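Local coordinates for GDSL-like Lipase/Acylhydrolase family protein (Neisseria meningitidis, PDB 4K7J) that probably removes O-acetyl groups from cell-wall peptidoglycan, acting as a GDSL-like (SGNH-family) esterase, at residues 222-227 against 245-250; 264-269 against 309-314; 109-114 against 118-123. One frame throughout, in Å; residues are numbered along the deposited sequence.

Contact 1 is the middle piece. Its centre lies about 12 Å from that of contact 2 and about 14 Å from that of contact 3, while the centres of contacts 2 and 3 are about 24 Å apart and those two do not touch. Along the chain contact 3 closes first, then contact 1, then contact 2. In the GDSL-like hydrolase part, contact 1 joins the loop before helix 231-236 to the end of strand 242-246 and the start of helix 249-252, and contact 2 joins helices 259-276 and 305-318. Contact 3 lies in the N-terminal part, on the outermost strand 109-112 of an antiparallel sheet. Segment 222-227 packs against helix 259-276 and also bonds to 109-114, tying the two parts together.

Contact 1. Residues 222-227 against 245-250. With ACT (acetate ion), chain C.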
ATOM      1  N   THR A 222      -2.547   6.357  12.588  1.00 19.99           N
ATOM      2  CA  THR A 222      -3.431   7.431  13.029  1.00 15.27           C
ATOM      3  C   THR A 222      -3.282   8.673  12.163  1.00 18.21           C
ATOM      4  O   THR A 222      -4.164   9.529  12.146  1.00 18.34           O
ATOM      5  CB  THR A 222      -3.197   7.819  14.505  1.00 23.05           C
ATOM      6  OG1 THR A 222      -1.837   8.256  14.692  1.00 17.79           O
ATOM      7  CG2 THR A 222      -3.497   6.636  15.418  1.00 16.24           C
ATOM      8  N   GLN A 223      -2.177   8.766  11.436  1.00 12.94           N
ATOM      9  CA  GLN A 223      -1.933   9.933  10.601  1.00 16.01           C
ATOM     10  C   GLN A 223      -2.716   9.915   9.289  1.00 17.92           C
ATOM     11  O   GLN A 223      -2.531  10.792   8.459  1.00 20.23           O
ATOM     12  CB  GLN A 223      -0.437  10.137  10.350  1.00 15.72           C
ATOM     13  CG  GLN A 223       0.300  10.548  11.629  1.00 14.24           C
ATOM     14  CD  GLN A 223       1.793  10.501  11.485  1.00 15.08           C
ATOM     15  OE1 GLN A 223       2.317   9.727  10.701  1.00 18.79           O
ATOM     16  NE2 GLN A 223       2.494  11.342  12.243  1.00 21.29           N
ATOM     17  N   TRP A 224      -3.594   8.929   9.108  1.00 15.00           N
ATOM     18  CA  TRP A 224      -4.627   9.045   8.083  1.00 18.69           C
ATOM     19  C   TRP A 224      -5.461  10.321   8.317  1.00 19.21           C
ATOM     20  O   TRP A 224      -6.090  10.849   7.387  1.00 17.28           O
ATOM     21  CB  TRP A 224      -5.544   7.820   8.079  1.00 17.53           C
ATOM     22  CG  TRP A 224      -4.926   6.553   7.517  1.00 17.89           C
ATOM     23  CD1 TRP A 224      -3.594   6.261   7.392  1.00 14.44           C
ATOM     24  CD2 TRP A 224      -5.636   5.420   7.004  1.00 21.26           C
ATOM     25  NE1 TRP A 224      -3.436   5.015   6.832  1.00 13.68           N
ATOM     26  CE2 TRP A 224      -4.677   4.477   6.595  1.00 16.39           C
ATOM     27  CE3 TRP A 224      -6.997   5.115   6.855  1.00 19.52           C
ATOM     28  CZ2 TRP A 224      -5.031   3.245   6.043  1.00 14.31           C
ATOM     29  CZ3 TRP A 224      -7.346   3.892   6.311  1.00 20.36           C
ATOM     30  CH2 TRP A 224      -6.365   2.972   5.906  1.00 18.17           C
ATOM     31  N   SER A 225      -5.463  10.815   9.556  1.00 14.79           N
ATOM     32  CA  SER A 225      -6.187  12.049   9.896  1.00 21.91           C
ATOM     33  C   SER A 225      -5.669  13.281   9.123  1.00 19.92           C
ATOM     34  O   SER A 225      -6.382  14.275   8.974  1.00 19.82           O
ATOM     35  CB  SER A 225      -6.151  12.308  11.411  1.00 17.61           C
ATOM     36  OG  SER A 225      -4.881  12.791  11.801  1.00 22.88           O
ATOM     37  N   LYS A 226      -4.441  13.195   8.613  1.00 20.96           N
ATOM     38  CA  LYS A 226      -3.879  14.228   7.741  1.00 17.27           C
ATOM     39  C   LYS A 226      -4.558  14.281   6.378  1.00 16.77           C
ATOM     40  O   LYS A 226      -4.386  15.256   5.642  1.00 15.53           O
ATOM     41  CB  LYS A 226      -2.384  13.976   7.494  1.00 13.33           C
ATOM     42  CG  LYS A 226      -1.456  14.171   8.687  1.00 14.70           C
ATOM     43  CD  LYS A 226      -0.027  13.850   8.232  1.00 19.29           C
ATOM     44  CE  LYS A 226       1.021  14.091   9.312  1.00 18.43           C
ATOM     45  NZ  LYS A 226       2.382  13.699   8.793  1.00 16.44           N
ATOM     46  N   TRP A 227      -5.287  13.222   6.024  1.00 15.44           N
ATOM     47  CA  TRP A 227      -5.882  13.122   4.692  1.00 17.25           C
ATOM     48  C   TRP A 227      -7.326  13.644   4.734  1.00 21.18           C
ATOM     49  O   TRP A 227      -7.869  13.861   5.814  1.00 18.92           O
ATOM     50  CB  TRP A 227      -5.829  11.678   4.162  1.00 17.64           C
ATOM     51  CG  TRP A 227      -4.469  11.031   4.209  1.00 13.61           C
ATOM     52  CD1 TRP A 227      -3.262  11.659   4.315  1.00 14.52           C
ATOM     53  CD2 TRP A 227      -4.188   9.628   4.173  1.00 15.70           C
ATOM     54  NE1 TRP A 227      -2.251  10.736   4.339  1.00 13.07           N
ATOM     55  CE2 TRP A 227      -2.792   9.480   4.252  1.00 12.43           C
ATOM     56  CE3 TRP A 227      -4.986   8.475   4.075  1.00 15.16           C
ATOM     57  CZ2 TRP A 227      -2.167   8.228   4.234  1.00 13.15           C
ATOM     58  CZ3 TRP A 227      -4.365   7.229   4.066  1.00 12.59           C
ATOM     59  CH2 TRP A 227      -2.970   7.118   4.160  1.00 12.06           C
ATOM     60  N   LEU A 245      -2.393  -3.443   6.230  1.00 10.97           N
ATOM     61  CA  LEU A 245      -1.922  -2.300   7.009  1.00 13.89           C
ATOM     62  C   LEU A 245      -0.560  -2.644   7.593  1.00 16.29           C
ATOM     63  O   LEU A 245      -0.417  -3.607   8.358  1.00 14.40           O
ATOM     64  CB  LEU A 245      -2.906  -1.980   8.135  1.00 16.37           C
ATOM     65  CG  LEU A 245      -4.332  -1.639   7.714  1.00 18.12           C
ATOM     66  CD1 LEU A 245      -5.244  -1.600   8.936  1.00 12.89           C
ATOM     67  CD2 LEU A 245      -4.395  -0.313   6.950  1.00 16.89           C
ATOM     68  N   SER A 246       0.453  -1.876   7.218  1.00 14.68           N
ATOM     69  CA  SER A 246       1.808  -2.153   7.688  1.00 13.24           C
ATOM     70  C   SER A 246       2.413  -0.919   8.360  1.00 19.32           C
ATOM     71  O   SER A 246       3.082  -0.118   7.718  1.00 13.97           O
ATOM     72  CB  SER A 246       2.689  -2.652   6.526  1.00 16.69           C
ATOM     73  OG  SER A 246       4.026  -2.896   6.948  1.00 18.54           O
ATOM     74  N   TYR A 247       2.150  -0.765   9.657  1.00 14.15           N
ATOM     75  CA  TYR A 247       2.687   0.339  10.431  1.00 12.30           C
ATOM     76  C   TYR A 247       3.280  -0.235  11.710  1.00 17.28           C
ATOM     77  O   TYR A 247       3.360  -1.443  11.863  1.00 16.43           O
ATOM     78  CB  TYR A 247       1.591   1.349  10.777  1.00 15.55           C
ATOM     79  CG  TYR A 247       0.967   2.091   9.594  1.00 13.20           C
ATOM     80  CD1 TYR A 247       1.519   3.274   9.118  1.00 12.82           C
ATOM     81  CD2 TYR A 247      -0.201   1.630   9.001  1.00 13.55           C
ATOM     82  CE1 TYR A 247       0.941   3.964   8.066  1.00 11.70           C
ATOM     83  CE2 TYR A 247      -0.796   2.311   7.947  1.00 15.06           C
ATOM     84  CZ  TYR A 247      -0.222   3.480   7.485  1.00 15.38           C
ATOM     85  OH  TYR A 247      -0.807   4.162   6.439  1.00 15.34           O
ATOM     86  N   GLY A 248       3.699   0.622  12.629  1.00 18.96           N
ATOM     87  CA  GLY A 248       4.148   0.132  13.922  1.00 19.41           C
ATOM     88  C   GLY A 248       5.539   0.593  14.273  1.00 17.68           C
ATOM     89  O   GLY A 248       5.816   0.922  15.421  1.00 15.70           O
ATOM     90  N   THR A 249       6.413   0.631  13.274  1.00 16.48           N
ATOM     91  CA  THR A 249       7.800   1.033  13.497  1.00 15.92           C
ATOM     92  C   THR A 249       7.916   2.458  14.020  1.00 16.82           C
ATOM     93  O   THR A 249       8.630   2.717  14.981  1.00 15.94           O
ATOM     94  CB  THR A 249       8.624   0.871  12.215  1.00 18.08           C
ATOM     95  OG1 THR A 249       8.650  -0.515  11.846  1.00 18.79           O
ATOM     96  CG2 THR A 249      10.046   1.359  12.415  1.00 15.26           C
ATOM     97  N   ASN A 250       7.202   3.391  13.403  1.00 18.69           N
ATOM     98  CA  ASN A 250       7.265   4.773  13.859  1.00 18.33           C
ATOM     99  C   ASN A 250       6.502   5.020  15.159  1.00 22.03           C
ATOM    100  O   ASN A 250       6.976   5.766  16.022  1.00 20.64           O
ATOM    101  CB  ASN A 250       6.805   5.719  12.743  1.00 22.87           C
ATOM    102  CG  ASN A 250       7.691   5.611  11.505  1.00 22.48           C
ATOM    103  OD1 ASN A 250       8.866   5.938  11.556  1.00 20.90           O
ATOM    104  ND2 ASN A 250       7.131   5.128  10.399  1.00 18.52           N
TER
HETATM  105  C   ACT C 401      10.016   4.418   8.574  1.00 28.47           C
HETATM  106  O   ACT C 401      11.029   5.170   8.478  1.00 25.01           O
HETATM  107  OXT ACT C 401       8.922   4.852   8.126  1.00 21.56           O
HETATM  108  CH3 ACT C 401      10.102   3.048   9.171  1.00 19.13           C
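The indole of W224 meets Y247 at its edge and W227 on one face. Y247 OH sits beside NE1, only 1° out of the indole plane, whereas CZ3 of W227 lies 3.4 Å above that plane, toward the rim. The W227 ring is covered in turn on one face by W224 CA, 3.9 Å above its centre, so W224, in the 3-10 turn, and W227, just past its end, pack on each other. The Y247 ring is turned 67° from the W224 five-membered ring, an oblique pairing that is neither a stack nor a T.

The two rings are joined by a hydrogen bond from W224 NE1 to Y247 OH, 2.8 Å long and nearly straight (165° at the hydrogen). Both side chains have CG anti to their own carbonyl carbon, which brings the rings together, W224 from its loop and Y247 from just beyond strand 242-246. Farther along the indole, W224 CZ2 rests 3.7 Å from L245 CD2, with the leucine crossing the tryptophan at about a right angle. I59 of the neighbouring strand 53-60 touches both tryptophans and the tyrosine.

Past G248 the chain turns to N250, whose ND2 gives a hydrogen bond of 2.9 Å to OXT of an acetate, probably from the crystallisation liquor, and another to A219 O. T249 CG2 lies 3.7 Å from the acetate CH3. N250 ND2 with the backbone N of G218 and S62, which also bond the acetate, is consistent with the SGNH oxyanion hole; H351 NE2 bonds the acetate too. Chemically, the indole N-H is satisfied in a buried place and would probably draw electron density from the phenol oxygen, and the bond ties Y247, three residues before N250, to the 222-227 loop.

Contact 2. Residues 264-269 against 309-314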
ATOM      1  N   GLN A 264      -7.690   2.344  20.405  1.00 18.03           N
ATOM      2  CA  GLN A 264      -9.058   2.702  20.038  1.00 24.65           C
ATOM      3  C   GLN A 264      -9.114   3.285  18.626  1.00 25.44           C
ATOM      4  O   GLN A 264     -10.048   3.014  17.868  1.00 16.94           O
ATOM      5  CB  GLN A 264      -9.666   3.697  21.033  1.00 27.08           C
ATOM      6  CG  GLN A 264     -11.185   3.809  20.913  1.00 42.85           C
ATOM      7  CD  GLN A 264     -11.789   4.802  21.895  1.00 65.56           C
ATOM      8  OE1 GLN A 264     -11.179   5.825  22.220  1.00 66.94           O
ATOM      9  NE2 GLN A 264     -12.995   4.502  22.375  1.00 62.72           N
ATOM     10  N   LYS A 265      -8.109   4.083  18.273  1.00 20.66           N
ATOM     11  CA  LYS A 265      -8.052   4.658  16.929  1.00 20.96           C
ATOM     12  C   LYS A 265      -7.842   3.579  15.890  1.00 18.83           C
ATOM     13  O   LYS A 265      -8.469   3.594  14.832  1.00 19.34           O
ATOM     14  CB  LYS A 265      -6.976   5.737  16.838  1.00 19.25           C
ATOM     15  CG  LYS A 265      -7.410   7.019  17.516  1.00 29.77           C
ATOM     16  CD  LYS A 265      -6.368   8.109  17.437  1.00 31.95           C
ATOM     17  CE  LYS A 265      -6.874   9.376  18.128  1.00 39.13           C
ATOM     18  NZ  LYS A 265      -5.941  10.525  17.917  1.00 44.96           N
ATOM     19  N   TRP A 266      -6.982   2.619  16.208  1.00 19.77           N
ATOM     20  CA  TRP A 266      -6.740   1.499  15.303  1.00 18.14           C
ATOM     21  C   TRP A 266      -8.020   0.692  15.086  1.00 16.74           C
ATOM     22  O   TRP A 266      -8.386   0.388  13.950  1.00 20.39           O
ATOM     23  CB  TRP A 266      -5.616   0.604  15.840  1.00 15.03           C
ATOM     24  CG  TRP A 266      -4.244   1.060  15.442  1.00 16.35           C
ATOM     25  CD1 TRP A 266      -3.638   2.248  15.760  1.00 15.96           C
ATOM     26  CD2 TRP A 266      -3.298   0.326  14.657  1.00 18.15           C
ATOM     27  NE1 TRP A 266      -2.377   2.295  15.206  1.00 14.50           N
ATOM     28  CE2 TRP A 266      -2.150   1.130  14.521  1.00 14.90           C
ATOM     29  CE3 TRP A 266      -3.322  -0.928  14.034  1.00 17.09           C
ATOM     30  CZ2 TRP A 266      -1.025   0.712  13.801  1.00 17.10           C
ATOM     31  CZ3 TRP A 266      -2.203  -1.339  13.323  1.00 16.36           C
ATOM     32  CH2 TRP A 266      -1.076  -0.520  13.213  1.00 16.65           C
ATOM     33  N   LEU A 267      -8.705   0.348  16.171  1.00 18.30           N
ATOM     34  CA  LEU A 267      -9.980  -0.365  16.054  1.00 22.03           C
ATOM     35  C   LEU A 267     -10.990   0.421  15.221  1.00 19.36           C
ATOM     36  O   LEU A 267     -11.671  -0.143  14.383  1.00 21.84           O
ATOM     37  CB  LEU A 267     -10.561  -0.649  17.442  1.00 23.32           C
ATOM     38  CG  LEU A 267      -9.753  -1.703  18.199  1.00 32.66           C
ATOM     39  CD1 LEU A 267      -9.963  -1.610  19.711  1.00 33.68           C
ATOM     40  CD2 LEU A 267     -10.109  -3.090  17.672  1.00 24.38           C
ATOM     41  N   ASP A 268     -11.085   1.727  15.470  1.00 23.47           N
ATOM     42  CA  ASP A 268     -11.941   2.602  14.670  1.00 25.99           C
ATOM     43  C   ASP A 268     -11.598   2.532  13.183  1.00 24.52           C
ATOM     44  O   ASP A 268     -12.490   2.452  12.337  1.00 24.09           O
ATOM     45  CB  ASP A 268     -11.838   4.055  15.133  1.00 27.32           C
ATOM     46  CG  ASP A 268     -12.484   4.287  16.484  1.00 44.46           C
ATOM     47  OD1 ASP A 268     -13.229   3.395  16.958  1.00 48.38           O
ATOM     48  OD2 ASP A 268     -12.248   5.370  17.069  1.00 50.93           O
ATOM     49  N   THR A 269     -10.305   2.572  12.872  1.00 18.92           N
ATOM     50  CA  THR A 269      -9.852   2.528  11.493  1.00 17.34           C
ATOM     51  C   THR A 269     -10.231   1.213  10.813  1.00 18.37           C
ATOM     52  O   THR A 269     -10.679   1.215   9.666  1.00 18.43           O
ATOM     53  CB  THR A 269      -8.327   2.775  11.376  1.00 21.12           C
ATOM     54  OG1 THR A 269      -7.974   3.978  12.067  1.00 20.40           O
ATOM     55  CG2 THR A 269      -7.925   2.915   9.921  1.00 18.37           C
ATOM     56  N   GLN A 309       3.635  -3.586  19.282  1.00 13.53           N
ATOM     57  CA  GLN A 309       3.425  -4.870  18.614  1.00 11.13           C
ATOM     58  C   GLN A 309       2.264  -5.659  19.236  1.00 14.89           C
ATOM     59  O   GLN A 309       1.505  -6.340  18.536  1.00 15.98           O
ATOM     60  CB  GLN A 309       4.700  -5.722  18.657  1.00 14.11           C
ATOM     61  CG  GLN A 309       5.853  -5.187  17.810  1.00 14.14           C
ATOM     62  CD  GLN A 309       7.161  -5.873  18.133  1.00 17.89           C
ATOM     63  OE1 GLN A 309       7.444  -6.184  19.292  1.00 18.94           O
ATOM     64  NE2 GLN A 309       7.951  -6.150  17.104  1.00 15.61           N
ATOM     65  N   GLN A 310       2.126  -5.557  20.552  1.00 13.79           N
ATOM     66  CA  GLN A 310       1.065  -6.288  21.252  1.00 19.90           C
ATOM     67  C   GLN A 310      -0.289  -5.654  20.989  1.00 16.93           C
ATOM     68  O   GLN A 310      -1.292  -6.350  20.836  1.00 16.97           O
ATOM     69  CB  GLN A 310       1.343  -6.355  22.756  1.00 21.76           C
ATOM     70  CG  GLN A 310       2.477  -7.292  23.098  1.00 15.57           C
ATOM     71  CD  GLN A 310       2.684  -7.447  24.589  1.00 25.78           C
ATOM     72  OE1 GLN A 310       1.970  -6.852  25.404  1.00 22.97           O
ATOM     73  NE2 GLN A 310       3.672  -8.251  24.955  1.00 14.63           N
ATOM     74  N   MET A 311      -0.313  -4.328  20.943  1.00 17.07           N
ATOM     75  CA  MET A 311      -1.530  -3.620  20.603  1.00 20.63           C
ATOM     76  C   MET A 311      -2.003  -4.059  19.227  1.00 18.39           C
ATOM     77  O   MET A 311      -3.193  -4.318  19.029  1.00 19.83           O
ATOM     78  CB  MET A 311      -1.308  -2.109  20.608  1.00 17.45           C
ATOM     79  CG  MET A 311      -2.519  -1.354  20.079  1.00 23.59           C
ATOM     80  SD  MET A 311      -2.072   0.288  19.535  1.00 31.36           S
ATOM     81  CE  MET A 311      -1.244  -0.129  18.000  1.00 23.20           C
ATOM     82  N   GLN A 312      -1.067  -4.156  18.281  1.00 18.06           N
ATOM     83  CA  GLN A 312      -1.420  -4.529  16.910  1.00 17.42           C
ATOM     84  C   GLN A 312      -2.122  -5.872  16.843  1.00 20.28           C
ATOM     85  O   GLN A 312      -3.109  -6.032  16.116  1.00 15.11           O
ATOM     86  CB  GLN A 312      -0.188  -4.556  16.008  1.00 11.38           C
ATOM     87  CG  GLN A 312       0.456  -3.199  15.797  1.00 15.01           C
ATOM     88  CD  GLN A 312       1.672  -3.270  14.893  1.00 18.05           C
ATOM     89  OE1 GLN A 312       2.704  -3.794  15.278  1.00 15.86           O
ATOM     90  NE2 GLN A 312       1.544  -2.752  13.676  1.00 18.88           N
ATOM     91  N   ARG A 313      -1.606  -6.846  17.586  1.00 13.09           N
ATOM     92  CA  ARG A 313      -2.233  -8.157  17.616  1.00 16.84           C
ATOM     93  C   ARG A 313      -3.620  -8.139  18.271  1.00 16.61           C
ATOM     94  O   ARG A 313      -4.543  -8.760  17.767  1.00 17.71           O
ATOM     95  CB  ARG A 313      -1.322  -9.205  18.270  1.00 20.69           C
ATOM     96  CG  ARG A 313      -1.873 -10.601  18.128  1.00 18.37           C
ATOM     97  CD  ARG A 313      -1.188 -11.569  19.064  1.00 24.96           C
ATOM     98  NE  ARG A 313       0.130 -11.952  18.580  1.00 26.36           N
ATOM     99  CZ  ARG A 313       0.344 -12.900  17.673  1.00 26.56           C
ATOM    100  NH1 ARG A 313      -0.677 -13.559  17.143  1.00 25.09           N
ATOM    101  NH2 ARG A 313       1.579 -13.184  17.290  1.00 27.66           N
ATOM    102  N   ARG A 314      -3.780  -7.408  19.370  1.00 18.44           N
ATOM    103  CA  ARG A 314      -5.109  -7.251  19.977  1.00 16.09           C
ATOM    104  C   ARG A 314      -6.115  -6.634  19.000  1.00 16.99           C
ATOM    105  O   ARG A 314      -7.267  -7.060  18.925  1.00 15.64           O
ATOM    106  CB  ARG A 314      -5.045  -6.369  21.225  1.00 17.83           C
ATOM    107  CG  ARG A 314      -4.413  -7.008  22.438  1.00 19.33           C
ATOM    108  CD  ARG A 314      -4.749  -6.211  23.711  1.00 21.65           C
ATOM    109  NE  ARG A 314      -4.229  -4.841  23.712  1.00 19.98           N
ATOM    110  CZ  ARG A 314      -2.967  -4.533  23.984  1.00 19.88           C
ATOM    111  NH1 ARG A 314      -2.100  -5.493  24.266  1.00 22.02           N
ATOM    112  NH2 ARG A 314      -2.568  -3.273  23.975  1.00 18.83           N
TER
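W266 points its CB from helix 259-276 toward helix 305-318. M311 covers one face of its five-membered ring, while Q312 approaches the far end of the six-membered ring obliquely, from the same side of the plane. From CG through CD1 and NE1 to CE2 and CD2, every atom of the five-membered ring has M311 CE as its neighbour, CE2 nearest at 3.8 Å. The methyl stands 3.8 Å from the ring centroid and 8° off the normal, a clean CH-pi contact. SD follows behind it, 4.7 Å from the same centroid, which makes this a Met-aromatic pair; a bend at chi3 (75°) carries CE over the face.

Out on the six-membered ring, CZ3 and CH2 reach Q312, whose NE2 comes within 3.5 Å of CH2. The amide plane is 88° from the indole. That amide is held at both ends, OE1 by A287 N and NE2 by Y247 O.

Between these two segments the helices meet through W266, M311 and Q312. V315 of helix 305-318 and L221, in the loop just before T222, also touch the indole, F323 of strand 322-325 touches Q312, and R314 makes a salt bridge to E263 of helix 259-276.

Contact 3. Residues 109-114 against 118-123; sequences QSLTSR and GDFPLG
F120 lies across the end of strand 109-112, with the side chains of L111 and S113 touching its ring from opposite sides of the ring plane. S113 comes over a face, offset toward the rim: its CB stands 4.1 Å from the centroid at 26° off the normal, which is a CH-pi contact. S113 N lies over the same face. L111 approaches from the other side, its side chain crossing the phenylalanine at about a right angle, and CD2 comes to 4.0 Å from F120 CZ. The leucine backbone joins in, since L111 O sits at the ring edge, near its plane, 3.5 Å from F120 CE1. The carbonyl carbon of T112 comes in obliquely, 3.5 Å from F120 CZ.

F120 has its CG beside the backbone N (chi1 -65°), and this lays the ring against strand 109-112. Just before it, D119 is the centre of an inverse gamma turn closed by a weak bond from F120 N to G118 O, while its OD2 forms a salt bridge with K154. On the strand side, S113 CB faces the ring and OG turns elsewhere, to accept a hydrogen bond from W227 NE1. The strand ends in an ST turn, where T112 OG1 accepts from R114 N at 3.2 Å.

L126 of strand 125-128 touches both L111 and F120, closing the apolar cluster. Backbone bonds pair Q109 with H128, L111 with L126 and S113 with G124, so the loop with F120 connects two adjacent antiparallel strands. It is a long beta-hairpin connection folded back on the outermost strand of its five-stranded sheet, in a domain whose two antiparallel sheets are consistent with the galactose-binding-like beta-sandwich fold.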
ATOM      1  N   GLN A 109       4.485  18.013 -10.157  1.00 15.98           N
ATOM      2  CA  GLN A 109       5.200  18.115  -8.881  1.00 18.99           C
ATOM      3  C   GLN A 109       4.456  17.436  -7.737  1.00 19.34           C
ATOM      4  O   GLN A 109       3.358  17.855  -7.389  1.00 15.56           O
ATOM      5  CB  GLN A 109       5.464  19.578  -8.519  1.00 25.11           C
ATOM      6  CG  GLN A 109       6.229  19.713  -7.197  1.00 23.01           C
ATOM      7  CD  GLN A 109       7.595  19.023  -7.239  1.00 40.45           C
ATOM      8  OE1 GLN A 109       8.347  19.158  -8.217  1.00 33.51           O
ATOM      9  NE2 GLN A 109       7.918  18.269  -6.176  1.00 30.55           N
ATOM     10  N   SER A 110       5.060  16.406  -7.142  1.00 16.98           N
ATOM     11  CA  SER A 110       4.408  15.680  -6.047  1.00 16.39           C
ATOM     12  C   SER A 110       4.465  16.423  -4.710  1.00 18.87           C
ATOM     13  O   SER A 110       5.308  17.293  -4.495  1.00 13.70           O
ATOM     14  CB  SER A 110       5.008  14.283  -5.875  1.00 19.48           C
ATOM     15  OG  SER A 110       6.377  14.382  -5.500  1.00 25.91           O
ATOM     16  N   LEU A 111       3.543  16.060  -3.827  1.00 13.15           N
ATOM     17  CA  LEU A 111       3.457  16.600  -2.479  1.00 14.40           C
ATOM     18  C   LEU A 111       2.903  15.471  -1.621  1.00 17.84           C
ATOM     19  O   LEU A 111       1.961  14.787  -2.038  1.00 14.47           O
ATOM     20  CB  LEU A 111       2.505  17.798  -2.450  1.00 17.20           C
ATOM     21  CG  LEU A 111       2.184  18.329  -1.057  1.00 17.71           C
ATOM     22  CD1 LEU A 111       3.409  19.024  -0.509  1.00 16.50           C
ATOM     23  CD2 LEU A 111       0.963  19.250  -1.061  1.00 17.34           C
ATOM     24  N   THR A 112       3.489  15.231  -0.447  1.00 16.11           N
ATOM     25  CA  THR A 112       2.981  14.165   0.423  1.00 13.02           C
ATOM     26  C   THR A 112       2.659  14.651   1.840  1.00 13.96           C
ATOM     27  O   THR A 112       3.077  15.733   2.250  1.00 13.99           O
ATOM     28  CB  THR A 112       3.950  12.967   0.540  1.00 15.39           C
ATOM     29  OG1 THR A 112       4.890  13.200   1.607  1.00 13.11           O
ATOM     30  CG2 THR A 112       4.662  12.686  -0.770  1.00 12.58           C
ATOM     31  N   SER A 113       1.958  13.820   2.600  1.00 15.37           N
ATOM     32  CA  SER A 113       1.509  14.205   3.939  1.00 16.10           C
ATOM     33  C   SER A 113       2.594  13.996   4.991  1.00 17.08           C
ATOM     34  O   SER A 113       2.392  14.314   6.156  1.00 17.25           O
ATOM     35  CB  SER A 113       0.223  13.453   4.334  1.00 16.53           C
ATOM     36  OG  SER A 113       0.372  12.046   4.181  1.00 15.94           O
ATOM     37  N   ARG A 114       3.742  13.468   4.578  1.00 12.49           N
ATOM     38  CA  ARG A 114       4.854  13.281   5.490  1.00 15.87           C
ATOM     39  C   ARG A 114       5.195  14.559   6.275  1.00 17.10           C
ATOM     40  O   ARG A 114       5.248  14.536   7.499  1.00 15.01           O
ATOM     41  CB  ARG A 114       6.083  12.755   4.740  1.00 17.03           C
ATOM     42  CG  ARG A 114       7.342  12.675   5.595  1.00 16.51           C
ATOM     43  CD  ARG A 114       8.486  12.018   4.822  1.00 17.02           C
ATOM     44  NE  ARG A 114       9.663  11.822   5.665  1.00 21.66           N
ATOM     45  CZ  ARG A 114      10.683  12.674   5.738  1.00 17.93           C
ATOM     46  NH1 ARG A 114      10.676  13.786   5.015  1.00 18.73           N
ATOM     47  NH2 ARG A 114      11.709  12.411   6.540  1.00 21.77           N
ATOM     48  N   GLY A 118      -2.670  19.444   3.392  1.00 22.85           N
ATOM     49  CA  GLY A 118      -3.315  19.628   2.113  1.00 18.46           C
ATOM     50  C   GLY A 118      -4.573  18.799   2.059  1.00 19.18           C
ATOM     51  O   GLY A 118      -4.930  18.095   3.007  1.00 21.75           O
ATOM     52  N   ASP A 119      -5.237  18.881   0.922  1.00 18.43           N
ATOM     53  CA  ASP A 119      -6.451  18.124   0.674  1.00 17.44           C
ATOM     54  C   ASP A 119      -6.053  16.785   0.023  1.00 18.46           C
ATOM     55  O   ASP A 119      -6.247  16.580  -1.170  1.00 20.99           O
ATOM     56  CB  ASP A 119      -7.331  18.964  -0.250  1.00 13.20           C
ATOM     57  CG  ASP A 119      -8.716  18.383  -0.455  1.00 18.94           C
ATOM     58  OD1 ASP A 119      -9.231  17.697   0.448  1.00 15.23           O
ATOM     59  OD2 ASP A 119      -9.301  18.660  -1.521  1.00 19.97           O
ATOM     60  N   PHE A 120      -5.482  15.876   0.800  1.00 18.59           N
ATOM     61  CA  PHE A 120      -4.951  14.640   0.232  1.00 12.82           C
ATOM     62  C   PHE A 120      -6.037  13.581   0.057  1.00 16.89           C
ATOM     63  O   PHE A 120      -6.857  13.388   0.945  1.00 15.09           O
ATOM     64  CB  PHE A 120      -3.840  14.062   1.119  1.00 15.25           C
ATOM     65  CG  PHE A 120      -2.595  14.926   1.222  1.00  9.49           C
ATOM     66  CD1 PHE A 120      -1.688  14.981   0.183  1.00 14.55           C
ATOM     67  CD2 PHE A 120      -2.313  15.618   2.389  1.00 15.38           C
ATOM     68  CE1 PHE A 120      -0.548  15.753   0.275  1.00 13.14           C
ATOM     69  CE2 PHE A 120      -1.168  16.391   2.503  1.00 14.66           C
ATOM     70  CZ  PHE A 120      -0.282  16.462   1.448  1.00 17.88           C
ATOM     71  N   PRO A 121      -6.027  12.869  -1.079  1.00 15.67           N
ATOM     72  CA  PRO A 121      -6.891  11.693  -1.206  1.00 17.58           C
ATOM     73  C   PRO A 121      -6.219  10.537  -0.475  1.00 15.93           C
ATOM     74  O   PRO A 121      -5.074  10.699  -0.039  1.00 15.76           O
ATOM     75  CB  PRO A 121      -6.897  11.432  -2.716  1.00 14.78           C
ATOM     76  CG  PRO A 121      -5.531  11.871  -3.161  1.00 18.61           C
ATOM     77  CD  PRO A 121      -5.129  13.020  -2.235  1.00 16.01           C
ATOM     78  N   LEU A 122      -6.909   9.407  -0.338  1.00 18.68           N
ATOM     79  CA  LEU A 122      -6.349   8.238   0.338  1.00 16.94           C
ATOM     80  C   LEU A 122      -4.927   7.954  -0.134  1.00 12.12           C
ATOM     81  O   LEU A 122      -4.676   7.950  -1.335  1.00 16.12           O
ATOM     82  CB  LEU A 122      -7.218   7.000   0.090  1.00 18.18           C
ATOM     83  CG  LEU A 122      -6.680   5.783   0.843  1.00 17.23           C
ATOM     84  CD1 LEU A 122      -7.198   5.792   2.254  1.00 13.74           C
ATOM     85  CD2 LEU A 122      -7.028   4.484   0.122  1.00 20.59           C
ATOM     86  N   GLY A 123      -3.994   7.766   0.809  1.00 15.32           N
ATOM     87  CA  GLY A 123      -2.609   7.448   0.473  1.00  9.44           C
ATOM     88  C   GLY A 123      -1.636   8.573   0.803  1.00 15.19           C
ATOM     89  O   GLY A 123      -0.416   8.359   0.922  1.00 12.24           O
TER